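Local atomic coordinates of C-1-tetrahydrofolate synthase, cytoplasmic, putative (Trypanosoma brucei, PDB entry 4CJX), a protein that probably oxidises methylenetetrahydrofolate with NADP+ and hydrolyses the resulting methenyl form, serving the interconversion of one-carbon folates as a homodimer. Residues Glu181-Gly193 with Ala201-His215. Residues are numbered along the deposited sequence; the frame is centred on the assembly and turned at random.
Sequences EICGKRVVVLGRG and ATLLANEDATVTVVH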
loop_
_atom_site.group_PDB
_atom_site.type_symbol
_atom_site.label_atom_id
_atom_site.label_comp_id
_atom_site.label_asym_id
_atom_site.label_seq_id
_atom_site.Cartn_x
_atom_site.Cartn_y
_atom_site.Cartn_z
ATOM N N GLU B 181 16.701 13.060 10.192
ATOM C CA GLU B 181 16.657 11.622 10.391
ATOM C C GLU B 181 15.199 11.163 10.288
ATOM O O GLU B 181 14.296 11.869 10.718
ATOM C CB GLU B 181 17.262 11.273 11.764
ATOM C CG GLU B 181 17.349 9.782 12.066
ATOM C CD GLU B 181 18.377 9.039 11.217
ATOM O OE1 GLU B 181 19.395 9.646 10.807
ATOM O OE2 GLU B 181 18.183 7.821 10.970
ATOM N N ILE B 182 14.980 9.997 9.695
ATOM C CA ILE B 182 13.644 9.411 9.581
ATOM C C ILE B 182 13.482 8.114 10.404
ATOM O O ILE B 182 12.425 7.880 10.988
ATOM C CB ILE B 182 13.291 9.155 8.099
ATOM C CG1 ILE B 182 13.144 10.496 7.372
ATOM C CG2 ILE B 182 12.001 8.360 7.967
ATOM C CD1 ILE B 182 12.945 10.365 5.881
ATOM N N CYS B 183 14.522 7.288 10.428
ATOM C CA CYS B 183 14.521 6.011 11.137
ATOM C C CYS B 183 14.255 6.159 12.639
ATOM O O CYS B 183 14.942 6.906 13.326
ATOM C CB CYS B 183 15.881 5.330 10.937
ATOM S SG CYS B 183 16.050 3.739 11.778
ATOM N N GLY B 184 13.242 5.470 13.145
ATOM C CA GLY B 184 12.905 5.556 14.562
ATOM C C GLY B 184 12.001 6.727 14.910
ATOM O O GLY B 184 11.582 6.854 16.047
ATOM N N LYS B 185 11.685 7.582 13.937
ATOM C CA LYS B 185 10.915 8.798 14.195
ATOM C C LYS B 185 9.437 8.552 14.011
ATOM O O LYS B 185 9.022 7.625 13.289
ATOM C CB LYS B 185 11.349 9.914 13.249
ATOM C CG LYS B 185 12.810 10.267 13.361
ATOM C CD LYS B 185 13.183 10.632 14.798
ATOM C CE LYS B 185 14.552 11.277 14.836
ATOM N NZ LYS B 185 14.833 11.835 16.179
ATOM N N ARG B 186 8.646 9.375 14.672
ATOM C CA ARG B 186 7.206 9.304 14.513
ATOM C C ARG B 186 6.764 10.229 13.372
ATOM O O ARG B 186 7.084 11.438 13.363
ATOM C CB ARG B 186 6.512 9.683 15.817
ATOM C CG ARG B 186 6.841 8.764 16.998
ATOM C CD ARG B 186 6.035 7.469 16.940
ATOM N NE ARG B 186 4.614 7.713 17.225
ATOM C CZ ARG B 186 4.137 7.927 18.448
ATOM N NH1 ARG B 186 4.952 7.921 19.492
ATOM N NH2 ARG B 186 2.846 8.150 18.626
ATOM N N VAL B 187 6.035 9.651 12.421
ATOM C CA VAL B 187 5.593 10.349 11.225
ATOM C C VAL B 187 4.081 10.337 11.166
ATOM O O VAL B 187 3.478 9.301 11.414
ATOM C CB VAL B 187 6.101 9.675 9.930
ATOM C CG1 VAL B 187 5.441 10.295 8.713
ATOM C CG2 VAL B 187 7.601 9.806 9.801
ATOM N N VAL B 188 3.471 11.489 10.845
ATOM C CA VAL B 188 2.057 11.521 10.478
ATOM C C VAL B 188 1.896 11.990 9.042
ATOM O O VAL B 188 2.493 12.991 8.620
ATOM C CB VAL B 188 1.145 12.380 11.392
ATOM C CG1 VAL B 188 1.575 13.824 11.447
ATOM C CG2 VAL B 188 -0.290 12.341 10.892
ATOM N N VAL B 189 1.099 11.232 8.305
ATOM C CA VAL B 189 0.700 11.564 6.962
ATOM C C VAL B 189 -0.804 11.846 7.062
ATOM O O VAL B 189 -1.558 10.989 7.518
ATOM C CB VAL B 189 0.932 10.376 6.002
ATOM C CG1 VAL B 189 0.491 10.721 4.596
ATOM C CG2 VAL B 189 2.397 10.014 5.961
ATOM N N LEU B 190 -1.222 13.045 6.660
ATOM C CA LEU B 190 -2.633 13.390 6.575
ATOM C C LEU B 190 -3.071 13.258 5.102
ATOM O O LEU B 190 -2.478 13.893 4.190
ATOM C CB LEU B 190 -2.874 14.807 7.085
ATOM C CG LEU B 190 -2.417 15.097 8.533
ATOM C CD1 LEU B 190 -0.983 15.603 8.554
ATOM C CD2 LEU B 190 -3.355 16.062 9.286
ATOM N N GLY B 191 -4.090 12.441 4.873
ATOM C CA GLY B 191 -4.587 12.174 3.523
ATOM C C GLY B 191 -4.004 10.899 2.953
ATOM O O GLY B 191 -2.933 10.459 3.349
ATOM N N ARG B 192 -4.728 10.287 2.032
ATOM C CA ARG B 192 -4.337 9.001 1.489
ATOM C C ARG B 192 -4.591 8.958 -0.021
ATOM O O ARG B 192 -5.032 7.945 -0.546
ATOM C CB ARG B 192 -5.103 7.896 2.224
ATOM C CG ARG B 192 -4.518 6.511 2.083
ATOM C CD ARG B 192 -4.942 5.632 3.241
ATOM N NE ARG B 192 -4.597 4.250 3.006
ATOM C CZ ARG B 192 -5.373 3.338 2.418
ATOM N NH1 ARG B 192 -6.581 3.632 1.972
ATOM N NH2 ARG B 192 -4.914 2.094 2.279
ATOM N N GLY B 193 -4.237 10.037 -0.715
ATOM C CA GLY B 193 -4.388 10.112 -2.166
ATOM C C GLY B 193 -3.433 9.197 -2.941
ATOM O O GLY B 193 -2.267 9.042 -2.571
ATOM N N ALA B 201 3.286 7.314 2.675
ATOM C CA ALA B 201 3.245 6.580 3.921
ATOM C C ALA B 201 4.124 5.322 3.802
ATOM O O ALA B 201 4.917 5.028 4.700
ATOM C CB ALA B 201 1.816 6.205 4.270
ATOM N N THR B 202 4.012 4.646 2.655
ATOM C CA THR B 202 4.817 3.472 2.348
ATOM C C THR B 202 6.285 3.786 2.298
ATOM O O THR B 202 7.084 3.024 2.837
ATOM C CB THR B 202 4.452 2.834 1.000
ATOM O OG1 THR B 202 3.084 2.429 1.028
ATOM C CG2 THR B 202 5.357 1.577 0.722
ATOM N N LEU B 203 6.649 4.884 1.641
ATOM C CA LEU B 203 8.051 5.213 1.491
ATOM C C LEU B 203 8.643 5.617 2.818
ATOM O O LEU B 203 9.797 5.295 3.092
ATOM C CB LEU B 203 8.255 6.331 0.471
ATOM C CG LEU B 203 7.896 5.958 -0.972
ATOM C CD1 LEU B 203 7.900 7.211 -1.843
ATOM C CD2 LEU B 203 8.823 4.898 -1.521
ATOM N N LEU B 204 7.847 6.303 3.654
ATOM C CA LEU B 204 8.301 6.678 5.008
ATOM C C LEU B 204 8.531 5.457 5.919
ATOM O O LEU B 204 9.575 5.363 6.591
ATOM C CB LEU B 204 7.328 7.683 5.623
ATOM C CG LEU B 204 7.399 9.030 4.889
ATOM C CD1 LEU B 204 6.191 9.887 5.185
ATOM C CD2 LEU B 204 8.674 9.764 5.271
ATOM N N ALA B 205 7.596 4.514 5.918
ATOM C CA ALA B 205 7.772 3.269 6.667
ATOM C C ALA B 205 8.989 2.448 6.183
ATOM O O ALA B 205 9.689 1.858 7.005
ATOM C CB ALA B 205 6.488 2.430 6.615
ATOM N N ASN B 206 9.247 2.420 4.862
ATOM C CA ASN B 206 10.469 1.775 4.336
ATOM C C ASN B 206 11.748 2.359 4.923
ATOM O O ASN B 206 12.723 1.647 5.062
ATOM C CB ASN B 206 10.559 1.862 2.813
ATOM C CG ASN B 206 9.480 1.047 2.103
ATOM O OD1 ASN B 206 8.762 0.271 2.710
ATOM N ND2 ASN B 206 9.388 1.218 0.795
ATOM N N GLU B 207 11.746 3.640 5.270
ATOM C CA GLU B 207 12.880 4.276 5.970
ATOM C C GLU B 207 12.842 4.043 7.494
ATOM O O GLU B 207 13.568 4.722 8.227
ATOM C CB GLU B 207 12.909 5.801 5.738
ATOM C CG GLU B 207 12.943 6.253 4.301
ATOM C CD GLU B 207 14.221 5.890 3.579
ATOM O OE1 GLU B 207 15.294 5.838 4.218
ATOM O OE2 GLU B 207 14.159 5.632 2.358
ATOM N N ASP B 208 12.004 3.115 7.963
ATOM C CA ASP B 208 11.856 2.804 9.383
ATOM C C ASP B 208 11.280 3.917 10.262
ATOM O O ASP B 208 11.563 3.989 11.439
ATOM C CB ASP B 208 13.185 2.297 9.960
ATOM C CG ASP B 208 13.508 0.907 9.504
ATOM O OD1 ASP B 208 12.655 0.272 8.857
ATOM O OD2 ASP B 208 14.610 0.437 9.809
ATOM N N ALA B 209 10.452 4.773 9.704
ATOM C CA ALA B 209 9.613 5.627 10.539
ATOM C C ALA B 209 8.445 4.782 11.047
ATOM O O ALA B 209 8.089 3.776 10.420
ATOM C CB ALA B 209 9.097 6.801 9.746
ATOM N N THR B 210 7.870 5.217 12.170
ATOM C CA THR B 210 6.582 4.740 12.679
ATOM C C THR B 210 5.483 5.677 12.190
ATOM O O THR B 210 5.309 6.790 12.709
ATOM C CB THR B 210 6.591 4.705 14.206
ATOM O OG1 THR B 210 7.644 3.842 14.618
ATOM C CG2 THR B 210 5.261 4.172 14.800
ATOM N N VAL B 211 4.739 5.222 11.189
ATOM C CA VAL B 211 3.826 6.072 10.439
ATOM C C VAL B 211 2.391 5.963 10.949
ATOM O O VAL B 211 1.844 4.870 11.132
ATOM C CB VAL B 211 3.854 5.692 8.932
ATOM C CG1 VAL B 211 2.850 6.503 8.136
ATOM C CG2 VAL B 211 5.263 5.855 8.370
ATOM N N THR B 212 1.769 7.093 11.159
ATOM C CA THR B 212 0.358 7.119 11.446
ATOM C C THR B 212 -0.298 7.852 10.290
ATOM O O THR B 212 0.186 8.890 9.890
ATOM C CB THR B 212 0.069 7.913 12.730
ATOM O OG1 THR B 212 0.750 7.309 13.820
ATOM C CG2 THR B 212 -1.376 7.932 12.992
ATOM N N VAL B 213 -1.400 7.317 9.796
ATOM C CA VAL B 213 -2.186 7.933 8.753
ATOM C C VAL B 213 -3.514 8.412 9.313
ATOM O O VAL B 213 -4.208 7.684 10.034
ATOM C CB VAL B 213 -2.509 6.937 7.631
ATOM C CG1 VAL B 213 -3.454 7.581 6.623
ATOM C CG2 VAL B 213 -1.220 6.487 6.958
ATOM N N VAL B 214 -3.859 9.626 8.916
ATOM C CA VAL B 214 -5.022 10.338 9.380
ATOM C C VAL B 214 -5.696 10.978 8.137
ATOM O O VAL B 214 -5.099 11.014 7.048
ATOM C CB VAL B 214 -4.495 11.353 10.424
ATOM C CG1 VAL B 214 -5.014 12.743 10.235
ATOM C CG2 VAL B 214 -4.663 10.835 11.847
ATOM N N HIS B 215 -6.934 11.444 8.300
ATOM C CA HIS B 215 -7.707 12.072 7.205
ATOM C C HIS B 215 -8.182 13.468 7.559
ATOM O O HIS B 215 -8.266 13.799 8.744
ATOM C CB HIS B 215 -8.918 11.214 6.886
ATOM C CG HIS B 215 -8.563 9.861 6.385
ATOM N ND1 HIS B 215 -8.513 9.559 5.039
ATOM C CD2 HIS B 215 -8.177 8.739 7.039
ATOM C CE1 HIS B 215 -8.151 8.295 4.887
ATOM N NE2 HIS B 215 -7.924 7.782 6.081
HETATM O O HOH W 1 3.286 7.625 14.492
#
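Val187 and Val189 each use backbone N and O, and Gly191 its N alone, to bond Thr210, Thr212 and Val214, setting strands 186-190 and 210-214 parallel in a Rossmann-type beta-alpha-beta unit of the NAD(P)-binding domain; Arg192, just past the first strand, binds NADP+. The ladder starts at Thr210 N to Lys185 O (2.9 Å). Before it, in the type II turn 182-185, Gly184 N donates a nearly straight hydrogen bond to Asp208 O (2.8 Å, 173°); positive phi suits glycine there, and Asp208 is the C-prime residue of the helix-ending Schellman motif.

Beta-branched valines suit strands and offer two methyls to the helix-facing side. Val187 CG1, anti to the backbone N (chi1 171°), meets Leu204 CD1, reaching across from the helix, at 3.6 Å; CG2 is 3.4 Å from Ala209 CB, tighter than normal carbon contact, an approach alanine's lone methyl allows. Val189 CG2 meets the same Leu204 CD1 at 3.9 Å. On the other face, Leu190 CD2 lies alongside Val214 CG1.

A water accepts from Arg186 NE in the guanidinium plane (3.0 Å), donates to Thr210 O, and bonds Thr212 OG1, a hydroxyl also pairing with Thr212 of the second subunit.

Helix 166-178 packs on Leu204 and helix 220-228 on Val214; strand 232-235 flanks 186-190, and 210-214 continues the sheet antiparallel into the second subunit.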